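Local coordinates for DUF6844 domain-containing protein (Francisella tularensis subsp. tularensis, PDB 4QVR) that is of unknown function but contains a DUF6844 domain and probably carries a signal sequence, at residues Asn326-Tyr338 with Glu438-Pro450. Residues are numbered along the deposited sequence; the frame is centred on the assembly and turned at random.
Sequences NKPYILAYGQGSY and ENIVYGVVLKWDP
I330, A332, G334 and G336 each give an N-H to, and take one at their carbonyl from, W448, L446, V444 and Y442 respectively: eight bonds in four hydrogen-bonded pairs, in antiparallel register. The I330 N to W448 O bond (3.1 Å) lies in the carbonyl plane with 164° at the hydrogen; toward the other end the donors tilt, G336 N standing 35° out of the plane of the Y442 carbonyl at 2.8 Å from Y442 O. Several of these oxygens take a second, weaker donor, as L331 CA meets L446 O at 3.2 Å. At intervening positions the backbone of Y329, L331 and Y333 bonds to G321, R319 and G317, and that of V441 and G443 to Y432 and W430, so both strands are interior to a four-stranded sheet.

On one face I330 CD1 meets the W448 ring at its edge, 3.3 Å from W448 CE3, and helix 349-370 packs against both side chains. On the other, K447, CG anti to the backbone N (chi1 -180°) and extended beyond, crosses Y329 at about a right angle, K447 CE lying 3.4 Å from Y329 CB; the K447-D449 salt bridge stays within 438-450. The pairing thus rests on main-chain hydrogen bonds, with apolar contacts on the faces; Y304 OH and M313 O, outside the pair, satisfy Y333 OH and Q335 NE2.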
loop_
_atom_site.group_PDB
_atom_site.type_symbol
_atom_site.label_atom_id
_atom_site.label_comp_id
_atom_site.label_asym_id
_atom_site.label_seq_id
_atom_site.Cartn_x
_atom_site.Cartn_y
_atom_site.Cartn_z
ATOM N N ASN A 326 8.940 -21.960 -8.274
ATOM C CA ASN A 326 9.811 -20.806 -7.953
ATOM C C ASN A 326 9.380 -19.502 -8.670
ATOM O O ASN A 326 10.152 -18.544 -8.733
ATOM C CB ASN A 326 11.303 -21.108 -8.229
ATOM C CG ASN A 326 11.830 -22.300 -7.430
ATOM O OD1 ASN A 326 11.091 -22.941 -6.681
ATOM N ND2 ASN A 326 13.119 -22.597 -7.590
ATOM N N LYS A 327 8.143 -19.473 -9.186
ATOM C CA LYS A 327 7.596 -18.305 -9.899
ATOM C C LYS A 327 6.802 -17.365 -8.991
ATOM O O LYS A 327 5.945 -17.810 -8.218
ATOM C CB LYS A 327 6.667 -18.737 -11.046
ATOM C CG LYS A 327 7.357 -19.298 -12.278
ATOM C CD LYS A 327 8.175 -18.230 -12.991
ATOM C CE LYS A 327 8.787 -18.758 -14.278
ATOM N NZ LYS A 327 9.565 -17.704 -14.991
ATOM N N PRO A 328 7.076 -16.056 -9.095
ATOM C CA PRO A 328 6.325 -15.120 -8.289
ATOM C C PRO A 328 4.926 -14.916 -8.822
ATOM O O PRO A 328 4.674 -14.996 -10.009
ATOM C CB PRO A 328 7.115 -13.812 -8.408
ATOM C CG PRO A 328 7.937 -13.954 -9.647
ATOM C CD PRO A 328 8.192 -15.415 -9.817
ATOM N N TYR A 329 4.011 -14.642 -7.922
ATOM C CA TYR A 329 2.662 -14.383 -8.319
ATOM C C TYR A 329 2.148 -13.344 -7.353
ATOM O O TYR A 329 2.690 -13.167 -6.261
ATOM C CB TYR A 329 1.835 -15.676 -8.283
ATOM C CG TYR A 329 1.848 -16.336 -6.933
ATOM C CD1 TYR A 329 1.194 -15.761 -5.867
ATOM C CD2 TYR A 329 2.510 -17.527 -6.720
ATOM C CE1 TYR A 329 1.195 -16.344 -4.627
ATOM C CE2 TYR A 329 2.513 -18.123 -5.469
ATOM C CZ TYR A 329 1.846 -17.519 -4.431
ATOM O OH TYR A 329 1.817 -18.072 -3.177
ATOM N N ILE A 330 1.092 -12.658 -7.745
ATOM C CA ILE A 330 0.521 -11.638 -6.913
ATOM C C ILE A 330 -0.884 -12.031 -6.510
ATOM O O ILE A 330 -1.686 -12.390 -7.356
ATOM C CB ILE A 330 0.504 -10.314 -7.677
ATOM C CG1 ILE A 330 1.957 -9.939 -7.998
ATOM C CG2 ILE A 330 -0.191 -9.230 -6.854
ATOM C CD1 ILE A 330 2.111 -8.961 -9.129
ATOM N N LEU A 331 -1.161 -11.987 -5.211
ATOM C CA LEU A 331 -2.477 -12.301 -4.706
ATOM C C LEU A 331 -3.130 -10.986 -4.381
ATOM O O LEU A 331 -2.458 -10.046 -4.003
ATOM C CB LEU A 331 -2.404 -13.137 -3.450
ATOM C CG LEU A 331 -1.677 -14.462 -3.581
ATOM C CD1 LEU A 331 -1.777 -15.206 -2.257
ATOM C CD2 LEU A 331 -2.281 -15.278 -4.691
ATOM N N ALA A 332 -4.440 -10.927 -4.565
ATOM C CA ALA A 332 -5.225 -9.747 -4.283
ATOM C C ALA A 332 -6.460 -10.203 -3.544
ATOM O O ALA A 332 -7.180 -11.098 -4.020
ATOM C CB ALA A 332 -5.634 -9.062 -5.558
ATOM N N TYR A 333 -6.700 -9.585 -2.391
ATOM C CA TYR A 333 -7.861 -9.890 -1.566
ATOM C C TYR A 333 -9.007 -8.968 -1.853
ATOM O O TYR A 333 -8.803 -7.822 -2.209
ATOM C CB TYR A 333 -7.500 -9.722 -0.107
ATOM C CG TYR A 333 -6.365 -10.613 0.349
ATOM C CD1 TYR A 333 -6.573 -11.958 0.584
ATOM C CD2 TYR A 333 -5.093 -10.094 0.581
ATOM C CE1 TYR A 333 -5.533 -12.788 1.018
ATOM C CE2 TYR A 333 -4.060 -10.904 1.038
ATOM C CZ TYR A 333 -4.286 -12.257 1.242
ATOM O OH TYR A 333 -3.270 -13.068 1.684
ATOM N N GLY A 334 -10.221 -9.445 -1.647
ATOM C CA GLY A 334 -11.402 -8.634 -1.875
ATOM C C GLY A 334 -12.565 -9.193 -1.118
ATOM O O GLY A 334 -12.628 -10.382 -0.882
ATOM N N GLN A 335 -13.498 -8.334 -0.737
ATOM C CA GLN A 335 -14.673 -8.752 0.010
ATOM C C GLN A 335 -15.900 -8.083 -0.550
ATOM O O GLN A 335 -15.788 -7.023 -1.161
ATOM C CB GLN A 335 -14.532 -8.387 1.495
ATOM C CG GLN A 335 -13.316 -9.034 2.109
ATOM C CD GLN A 335 -13.106 -8.722 3.573
ATOM O OE1 GLN A 335 -13.966 -8.180 4.251
ATOM N NE2 GLN A 335 -11.946 -9.096 4.066
ATOM N N GLY A 336 -17.060 -8.718 -0.355
ATOM C CA GLY A 336 -18.337 -8.173 -0.780
ATOM C C GLY A 336 -19.392 -8.645 0.206
ATOM O O GLY A 336 -19.094 -9.438 1.094
ATOM N N SER A 337 -20.618 -8.148 0.071
ATOM C CA SER A 337 -21.709 -8.551 0.946
ATOM C C SER A 337 -23.024 -8.393 0.207
ATOM O O SER A 337 -23.054 -7.788 -0.867
ATOM C CB SER A 337 -21.730 -7.713 2.221
ATOM O OG SER A 337 -21.882 -6.345 1.909
ATOM N N TYR A 338 -24.101 -8.930 0.778
ATOM C CA TYR A 338 -25.429 -8.838 0.153
ATOM C C TYR A 338 -26.439 -8.070 1.014
ATOM O O TYR A 338 -26.722 -8.453 2.145
ATOM C CB TYR A 338 -25.961 -10.235 -0.167
ATOM C CG TYR A 338 -27.381 -10.238 -0.700
ATOM C CD1 TYR A 338 -27.651 -9.916 -2.035
ATOM C CD2 TYR A 338 -28.454 -10.583 0.126
ATOM C CE1 TYR A 338 -28.949 -9.921 -2.523
ATOM C CE2 TYR A 338 -29.754 -10.593 -0.356
ATOM C CZ TYR A 338 -29.997 -10.262 -1.677
ATOM O OH TYR A 338 -31.287 -10.273 -2.153
ATOM N N GLU A 438 -27.150 -10.818 11.061
ATOM C CA GLU A 438 -27.641 -11.680 9.988
ATOM C C GLU A 438 -26.839 -11.423 8.711
ATOM O O GLU A 438 -27.068 -12.055 7.681
ATOM C CB GLU A 438 -29.129 -11.424 9.738
ATOM C CG GLU A 438 -29.766 -12.348 8.700
ATOM C CD GLU A 438 -31.258 -12.120 8.531
ATOM O OE1 GLU A 438 -31.877 -12.808 7.689
ATOM O OE2 GLU A 438 -31.817 -11.255 9.235
ATOM N N ASN A 439 -25.886 -10.500 8.784
ATOM C CA ASN A 439 -25.075 -10.161 7.629
ATOM C C ASN A 439 -23.992 -11.187 7.327
ATOM O O ASN A 439 -23.510 -11.908 8.209
ATOM C CB ASN A 439 -24.454 -8.774 7.789
ATOM C CG ASN A 439 -25.491 -7.669 7.773
ATOM O OD1 ASN A 439 -26.706 -7.918 7.918
ATOM N ND2 ASN A 439 -25.026 -6.436 7.594
ATOM N N ILE A 440 -23.609 -11.217 6.060
ATOM C CA ILE A 440 -22.647 -12.153 5.567
ATOM C C ILE A 440 -21.648 -11.422 4.701
ATOM O O ILE A 440 -22.020 -10.542 3.923
ATOM C CB ILE A 440 -23.331 -13.217 4.690
ATOM C CG1 ILE A 440 -24.505 -13.846 5.443
ATOM C CG2 ILE A 440 -22.325 -14.278 4.225
ATOM C CD1 ILE A 440 -25.369 -14.724 4.569
ATOM N N VAL A 441 -20.382 -11.805 4.850
ATOM C CA VAL A 441 -19.313 -11.256 4.077
ATOM C C VAL A 441 -18.754 -12.366 3.202
ATOM O O VAL A 441 -18.537 -13.491 3.649
ATOM C CB VAL A 441 -18.210 -10.690 4.988
ATOM C CG1 VAL A 441 -17.098 -10.043 4.166
ATOM C CG2 VAL A 441 -18.824 -9.686 5.949
ATOM N N TYR A 442 -18.559 -12.046 1.937
ATOM C CA TYR A 442 -18.000 -12.970 0.994
ATOM C C TYR A 442 -16.638 -12.457 0.638
ATOM O O TYR A 442 -16.374 -11.256 0.742
ATOM C CB TYR A 442 -18.867 -13.023 -0.253
ATOM C CG TYR A 442 -20.263 -13.501 0.026
ATOM C CD1 TYR A 442 -20.572 -14.847 -0.021
ATOM C CD2 TYR A 442 -21.267 -12.601 0.366
ATOM C CE1 TYR A 442 -21.852 -15.292 0.248
ATOM C CE2 TYR A 442 -22.547 -13.026 0.636
ATOM C CZ TYR A 442 -22.837 -14.371 0.572
ATOM O OH TYR A 442 -24.108 -14.794 0.844
ATOM N N GLY A 443 -15.763 -13.344 0.206
ATOM C CA GLY A 443 -14.441 -12.908 -0.166
ATOM C C GLY A 443 -13.835 -13.777 -1.216
ATOM O O GLY A 443 -14.285 -14.910 -1.445
ATOM N N VAL A 444 -12.822 -13.229 -1.876
ATOM C CA VAL A 444 -12.075 -13.947 -2.896
ATOM C C VAL A 444 -10.610 -13.600 -2.758
ATOM O O VAL A 444 -10.245 -12.576 -2.141
ATOM C CB VAL A 444 -12.502 -13.570 -4.343
ATOM C CG1 VAL A 444 -13.937 -13.990 -4.623
ATOM C CG2 VAL A 444 -12.337 -12.079 -4.583
ATOM N N VAL A 445 -9.786 -14.474 -3.321
ATOM C CA VAL A 445 -8.360 -14.266 -3.433
ATOM C C VAL A 445 -8.077 -14.517 -4.890
ATOM O O VAL A 445 -8.310 -15.626 -5.401
ATOM C CB VAL A 445 -7.519 -15.234 -2.601
ATOM C CG1 VAL A 445 -6.045 -14.896 -2.782
ATOM C CG2 VAL A 445 -7.914 -15.168 -1.126
ATOM N N LEU A 446 -7.614 -13.480 -5.572
ATOM C CA LEU A 446 -7.333 -13.574 -6.975
ATOM C C LEU A 446 -5.837 -13.673 -7.139
ATOM O O LEU A 446 -5.085 -13.151 -6.321
ATOM C CB LEU A 446 -7.885 -12.358 -7.729
ATOM C CG LEU A 446 -9.402 -12.098 -7.690
ATOM C CD1 LEU A 446 -9.777 -10.990 -8.667
ATOM C CD2 LEU A 446 -10.214 -13.333 -8.018
ATOM N N LYS A 447 -5.420 -14.379 -8.187
ATOM C CA LYS A 447 -4.008 -14.545 -8.508
ATOM C C LYS A 447 -3.770 -13.974 -9.902
ATOM O O LYS A 447 -4.467 -14.333 -10.855
ATOM C CB LYS A 447 -3.592 -16.015 -8.495
ATOM C CG LYS A 447 -2.122 -16.222 -8.825
ATOM C CD LYS A 447 -1.828 -17.656 -9.217
ATOM C CE LYS A 447 -0.382 -17.821 -9.664
ATOM N NZ LYS A 447 -0.090 -19.171 -10.228
ATOM N N TRP A 448 -2.785 -13.086 -9.992
ATOM C CA TRP A 448 -2.397 -12.423 -11.220
ATOM C C TRP A 448 -0.946 -12.755 -11.523
ATOM O O TRP A 448 -0.091 -12.700 -10.637
ATOM C CB TRP A 448 -2.546 -10.909 -11.062
ATOM C CG TRP A 448 -2.133 -10.117 -12.265
ATOM C CD1 TRP A 448 -2.676 -10.182 -13.512
ATOM C CD2 TRP A 448 -1.141 -9.097 -12.316
ATOM N NE1 TRP A 448 -2.057 -9.295 -14.346
ATOM C CE2 TRP A 448 -1.115 -8.607 -13.632
ATOM C CE3 TRP A 448 -0.260 -8.561 -11.383
ATOM C CZ2 TRP A 448 -0.235 -7.609 -14.038
ATOM C CZ3 TRP A 448 0.612 -7.572 -11.784
ATOM C CH2 TRP A 448 0.616 -7.101 -13.097
ATOM N N ASP A 449 -0.681 -13.076 -12.784
ATOM C CA ASP A 449 0.650 -13.414 -13.258
ATOM C C ASP A 449 1.097 -12.349 -14.257
ATOM O O ASP A 449 0.559 -12.268 -15.361
ATOM C CB ASP A 449 0.639 -14.815 -13.894
ATOM C CG ASP A 449 0.580 -15.933 -12.846
ATOM O OD1 ASP A 449 1.526 -16.026 -12.030
ATOM O OD2 ASP A 449 -0.385 -16.733 -12.855
ATOM N N PRO A 450 2.070 -11.514 -13.861
ATOM C CA PRO A 450 2.588 -10.440 -14.716
ATOM C C PRO A 450 3.742 -10.869 -15.609
ATOM O O PRO A 450 3.615 -10.839 -16.834
ATOM C CB PRO A 450 3.072 -9.408 -13.706
ATOM C CG PRO A 450 3.434 -10.198 -12.485
ATOM C CD PRO A 450 2.669 -11.487 -12.513
#